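Local coordinates for protein cyclopropane mycolic acid synthase 3 (PDB 1L1E) that probably converts a double bond of mycolic acid chains into a cyclopropane ring, using a methylene group taken from S-adenosyl-L-methionine, at residues D54-K59 / K163-T168; G137-E140 / R146-H149. All blocks are in the same frame, centred on the assembly; numbering follows the deposited sequence.

Contact 1 (D54-K59 / K163-T168); sequences DLALGK and KMLLHT. With CO3 (carbonate ion), chain C.
Helix-on-sheet packing of the Rossmann-like methyltransferase fold brings segment 54-59, through Ala-56 and Lys-59, against Leu-165 of strand 163-170. Ala-56 and Leu-165 have the nearest backbones, their CA atoms 6.4 Å apart, a spacing suited to a methyl group on the helix. The CB of Ala-56 meets Leu-165 CD1 at 3.8 Å, while Ala-56 O lies 3.8 Å from Leu-165 CG. Leu-165 holds CG anti to its backbone N (chi1 -177°), which carries the branch point toward the helix; chi2 (-71°) then divides the methyls, CD1 to the alanine and CD2 to the lysine, 3.6 Å from Lys-59 CD. The lysine chain runs extended across the leucine. It covers this apolar neighbour with methylenes while NZ goes on to hydrogen bonds with Gln-282 and Gln-226.

Farther along the strand, the side chain of His-167 starts out to the same side but reaches into the carbonate pocket. Its NE2 donates to O3 of the carbonate at 2.8 Å (N-H...O angle 154°), with the carbonate carbon in the ring plane. ND1 is hydrogen-bonded to Gln-282, the glutamine that also takes Lys-59, and the two bonds together fix the ring's rotation. The chemistry thus changes along one face of the strand, from dispersion contacts that seat the helix to one directional N-H that, alongside Cys-35 N, binds an ion probably from the crystallisation liquor.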
# COMPACT_ATOMS: atom_id res chain seq x y z
N ASP A 54 -0.69 11.61 4.93
CA ASP A 54 -1.52 12.43 5.82
C ASP A 54 -3.01 12.08 5.69
O ASP A 54 -3.77 12.14 6.65
CB ASP A 54 -1.33 13.93 5.55
CG ASP A 54 0.06 14.43 5.91
OD1 ASP A 54 0.82 13.70 6.58
OD2 ASP A 54 0.40 15.57 5.52
N LEU A 55 -3.44 11.71 4.49
CA LEU A 55 -4.85 11.36 4.29
C LEU A 55 -5.20 10.11 5.09
O LEU A 55 -6.21 10.08 5.80
CB LEU A 55 -5.14 11.11 2.81
CG LEU A 55 -6.55 10.61 2.48
CD1 LEU A 55 -7.58 11.73 2.72
CD2 LEU A 55 -6.61 10.14 1.03
N ALA A 56 -4.36 9.09 4.98
CA ALA A 56 -4.59 7.84 5.69
C ALA A 56 -4.52 8.02 7.19
O ALA A 56 -5.42 7.64 7.91
CB ALA A 56 -3.57 6.80 5.25
N LEU A 57 -3.45 8.65 7.66
CA LEU A 57 -3.25 8.86 9.08
C LEU A 57 -4.27 9.80 9.70
O LEU A 57 -4.65 9.63 10.85
CB LEU A 57 -1.83 9.38 9.33
CG LEU A 57 -0.72 8.43 8.86
CD1 LEU A 57 0.65 9.07 9.16
CD2 LEU A 57 -0.85 7.07 9.57
N GLY A 58 -4.73 10.79 8.94
CA GLY A 58 -5.73 11.71 9.46
C GLY A 58 -7.00 11.00 9.88
O GLY A 58 -7.71 11.46 10.77
N LYS A 59 -7.27 9.86 9.25
CA LYS A 59 -8.46 9.06 9.55
C LYS A 59 -8.36 8.24 10.83
O LYS A 59 -9.38 7.75 11.35
CB LYS A 59 -8.75 8.14 8.36
CG LYS A 59 -9.15 8.89 7.09
CD LYS A 59 -9.27 7.95 5.91
CE LYS A 59 -9.69 8.69 4.65
NZ LYS A 59 -9.51 7.84 3.43
N LYS A 163 -9.29 1.83 15.41
CA LYS A 163 -9.66 1.89 14.02
C LYS A 163 -8.44 1.53 13.21
O LYS A 163 -7.31 1.72 13.66
CB LYS A 163 -10.17 3.29 13.64
CG LYS A 163 -9.33 4.44 14.17
CD LYS A 163 -9.92 5.00 15.48
CE LYS A 163 -11.27 5.67 15.24
NZ LYS A 163 -11.90 6.20 16.49
N MET A 164 -8.69 0.98 12.02
CA MET A 164 -7.63 0.60 11.11
C MET A 164 -7.94 1.26 9.78
O MET A 164 -9.12 1.40 9.40
CB MET A 164 -7.58 -0.93 10.95
CG MET A 164 -6.79 -1.44 9.73
SD MET A 164 -6.31 -3.22 9.83
CE MET A 164 -7.87 -4.05 9.66
N LEU A 165 -6.90 1.70 9.08
CA LEU A 165 -7.08 2.29 7.77
C LEU A 165 -6.48 1.25 6.85
O LEU A 165 -5.28 0.99 6.90
CB LEU A 165 -6.31 3.61 7.63
CG LEU A 165 -6.46 4.38 6.30
CD1 LEU A 165 -5.75 3.66 5.17
CD2 LEU A 165 -7.95 4.57 5.97
N LEU A 166 -7.33 0.64 6.03
CA LEU A 166 -6.91 -0.40 5.10
C LEU A 166 -6.97 0.21 3.70
O LEU A 166 -8.03 0.56 3.23
CB LEU A 166 -7.88 -1.58 5.18
CG LEU A 166 -7.42 -3.02 4.92
CD1 LEU A 166 -8.59 -3.82 4.33
CD2 LEU A 166 -6.24 -3.05 3.99
N HIS A 167 -5.81 0.33 3.05
CA HIS A 167 -5.69 0.90 1.72
C HIS A 167 -5.25 -0.24 0.80
O HIS A 167 -4.20 -0.85 1.02
CB HIS A 167 -4.67 2.05 1.78
CG HIS A 167 -4.14 2.48 0.46
ND1 HIS A 167 -3.90 3.81 0.17
CD2 HIS A 167 -3.72 1.78 -0.62
CE1 HIS A 167 -3.35 3.90 -1.03
NE2 HIS A 167 -3.23 2.68 -1.53
N THR A 168 -6.06 -0.53 -0.21
CA THR A 168 -5.75 -1.63 -1.12
C THR A 168 -6.43 -1.50 -2.47
O THR A 168 -7.45 -0.84 -2.61
CB THR A 168 -6.22 -2.97 -0.50
OG1 THR A 168 -5.53 -3.19 0.73
CG2 THR A 168 -5.96 -4.12 -1.44
C CO3 C . -1.70 0.36 -3.67
O1 CO3 C . -2.74 -0.35 -2.85
O2 CO3 C . -0.89 -0.33 -4.51
O3 CO3 C . -1.59 1.71 -3.57

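Contact 2 (G137-E140 / R146-H149); sequences GAFE and RYHH. With SAH (S-adenosyl-L-homocysteine), chain D.
Phe-139 and Tyr-147 form an offset stack, with centroids 4.5 Å apart and planes inclined by 24°. The phenylalanine reaches over with its far end: CZ sits above one face of the tyrosine ring, displaced toward the rim, and comes within 3.4 Å of Tyr-147 CE2. Neither CA-CB bond aims straight at the partner. Phe-139 turns CG away from its own N, beside the carbonyl carbon (chi1 -164°), whereas Tyr-147 places CG beside its N (chi1 -72°); the long directions of the side chains cross at about a right angle although the ring planes are only modestly inclined.

Tyrosine suits this place because its ring stacks on Phe-139 and Tyr-147 OH donates to a water O at 2.7 Å, in the ring plane. The same water donates to Phe-139 O, tying ring and backbone together. Pro-206 packs on both aromatic residues.

On the cofactor side, Gly-137 O lies 3.3 Å from C5' of S-adenosyl-L-homocysteine, and small Ala-138 lets CB approach the ribose O4'. Arg-146 NH2, at the guanidinium edge, lies 3.6 Å from adenine N6 and forms a salt bridge with Glu-124. A cofactor-lining loop after a parallel strand, here 132-136, is typical of Rossmann-like methyltransferases.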
# COMPACT_ATOMS: atom_id res chain seq x y z
N GLY A 137 -1.21 -0.80 0.75
CA GLY A 137 -0.64 -1.59 -0.32
C GLY A 137 -0.03 -2.92 0.10
O GLY A 137 0.82 -3.47 -0.61
N ALA A 138 -0.46 -3.45 1.24
CA ALA A 138 0.07 -4.74 1.70
C ALA A 138 -0.93 -5.86 1.44
O ALA A 138 -0.55 -6.97 1.03
CB ALA A 138 0.38 -4.67 3.18
N PHE A 139 -2.19 -5.56 1.71
CA PHE A 139 -3.31 -6.49 1.58
C PHE A 139 -3.34 -7.28 0.26
O PHE A 139 -3.77 -8.43 0.25
CB PHE A 139 -4.61 -5.70 1.73
CG PHE A 139 -5.82 -6.54 1.98
CD1 PHE A 139 -6.10 -7.02 3.25
CD2 PHE A 139 -6.67 -6.87 0.94
CE1 PHE A 139 -7.22 -7.81 3.48
CE2 PHE A 139 -7.80 -7.66 1.16
CZ PHE A 139 -8.08 -8.13 2.43
N GLU A 140 -2.90 -6.67 -0.83
CA GLU A 140 -2.89 -7.33 -2.13
C GLU A 140 -1.97 -8.55 -2.17
O GLU A 140 -2.10 -9.40 -3.05
CB GLU A 140 -2.47 -6.35 -3.23
CG GLU A 140 -3.38 -5.14 -3.38
CD GLU A 140 -2.85 -3.92 -2.64
OE1 GLU A 140 -2.40 -4.06 -1.47
OE2 GLU A 140 -2.90 -2.82 -3.24
N ARG A 146 -6.31 -16.15 3.53
CA ARG A 146 -5.87 -15.64 4.82
C ARG A 146 -6.66 -14.42 5.30
O ARG A 146 -6.40 -13.90 6.40
CB ARG A 146 -4.38 -15.29 4.77
CG ARG A 146 -3.52 -16.36 4.10
CD ARG A 146 -2.25 -16.58 4.89
NE ARG A 146 -1.40 -15.40 4.93
CZ ARG A 146 -0.38 -15.24 5.78
NH1 ARG A 146 -0.09 -16.19 6.66
NH2 ARG A 146 0.35 -14.14 5.73
N TYR A 147 -7.61 -13.96 4.50
CA TYR A 147 -8.39 -12.78 4.88
C TYR A 147 -9.03 -12.84 6.26
O TYR A 147 -8.86 -11.92 7.05
CB TYR A 147 -9.47 -12.48 3.82
CG TYR A 147 -8.94 -11.94 2.50
CD1 TYR A 147 -9.80 -11.72 1.43
CD2 TYR A 147 -7.59 -11.63 2.34
CE1 TYR A 147 -9.33 -11.21 0.21
CE2 TYR A 147 -7.11 -11.12 1.13
CZ TYR A 147 -7.98 -10.91 0.07
OH TYR A 147 -7.51 -10.40 -1.12
N HIS A 148 -9.76 -13.91 6.56
CA HIS A 148 -10.39 -13.99 7.87
C HIS A 148 -9.39 -13.85 9.00
O HIS A 148 -9.67 -13.19 10.00
CB HIS A 148 -11.13 -15.31 8.08
CG HIS A 148 -11.61 -15.49 9.49
ND1 HIS A 148 -12.73 -14.87 9.98
CD2 HIS A 148 -11.06 -16.17 10.53
CE1 HIS A 148 -12.85 -15.14 11.27
NE2 HIS A 148 -11.85 -15.93 11.62
N HIS A 149 -8.25 -14.50 8.85
CA HIS A 149 -7.20 -14.47 9.87
C HIS A 149 -6.70 -13.04 10.09
O HIS A 149 -6.57 -12.58 11.22
CB HIS A 149 -6.06 -15.40 9.44
CG HIS A 149 -5.04 -15.64 10.52
ND1 HIS A 149 -5.36 -15.62 11.86
CD2 HIS A 149 -3.72 -15.92 10.44
CE1 HIS A 149 -4.27 -15.87 12.57
NE2 HIS A 149 -3.26 -16.05 11.73
N SAH D . 3.14 0.44 2.87
CA SAH D . 4.37 0.79 2.16
CB SAH D . 4.90 -0.43 1.37
CG SAH D . 3.93 -1.06 0.36
SD SAH D . 4.63 -2.47 -0.52
C SAH D . 4.12 1.96 1.19
O SAH D . 3.00 2.46 1.15
OXT SAH D . 5.06 2.34 0.47
C5' SAH D . 3.94 -3.86 0.44
C4' SAH D . 4.50 -4.00 1.86
O4' SAH D . 3.74 -4.94 2.66
C3' SAH D . 5.94 -4.53 1.89
O3' SAH D . 6.62 -3.85 2.97
C2' SAH D . 5.77 -5.99 2.18
O2' SAH D . 6.98 -6.59 2.66
C1' SAH D . 4.64 -5.96 3.17
N9 SAH D . 3.94 -7.24 3.35
C8 SAH D . 3.41 -8.11 2.44
N7 SAH D . 2.83 -9.17 2.90
C5 SAH D . 2.97 -9.02 4.27
C6 SAH D . 2.57 -9.81 5.40
N6 SAH D . 1.90 -10.97 5.27
N1 SAH D . 2.89 -9.35 6.66
C2 SAH D . 3.56 -8.18 6.79
N3 SAH D . 3.98 -7.35 5.82
C4 SAH D . 3.66 -7.84 4.57
O HOH W 1 -4.80 -10.35 -1.35

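How the contacts relate
Strand 163-170 relates the two contacts, whose centres are about 15 Å apart. Contact 1 packs helix 45-58 chiefly on Leu-165, while Leu-166 and Met-164 point to the other face, where they touch helix 147-157, the helix that contact 2 enters. The contacts also meet directly: Gly-137 N lies 3.0 Å from His-167 O, a probable hydrogen bond, and Leu-166 packs on Phe-139. Contact 2 is buried and aromatic, joining pieces close in sequence; contact 1 is partly buried and aliphatic, with lysines toward its outer end, and joins distant parts of the chain. Residues of both line the carbonate pocket, whereas residues of contact 2 also line the cofactor site.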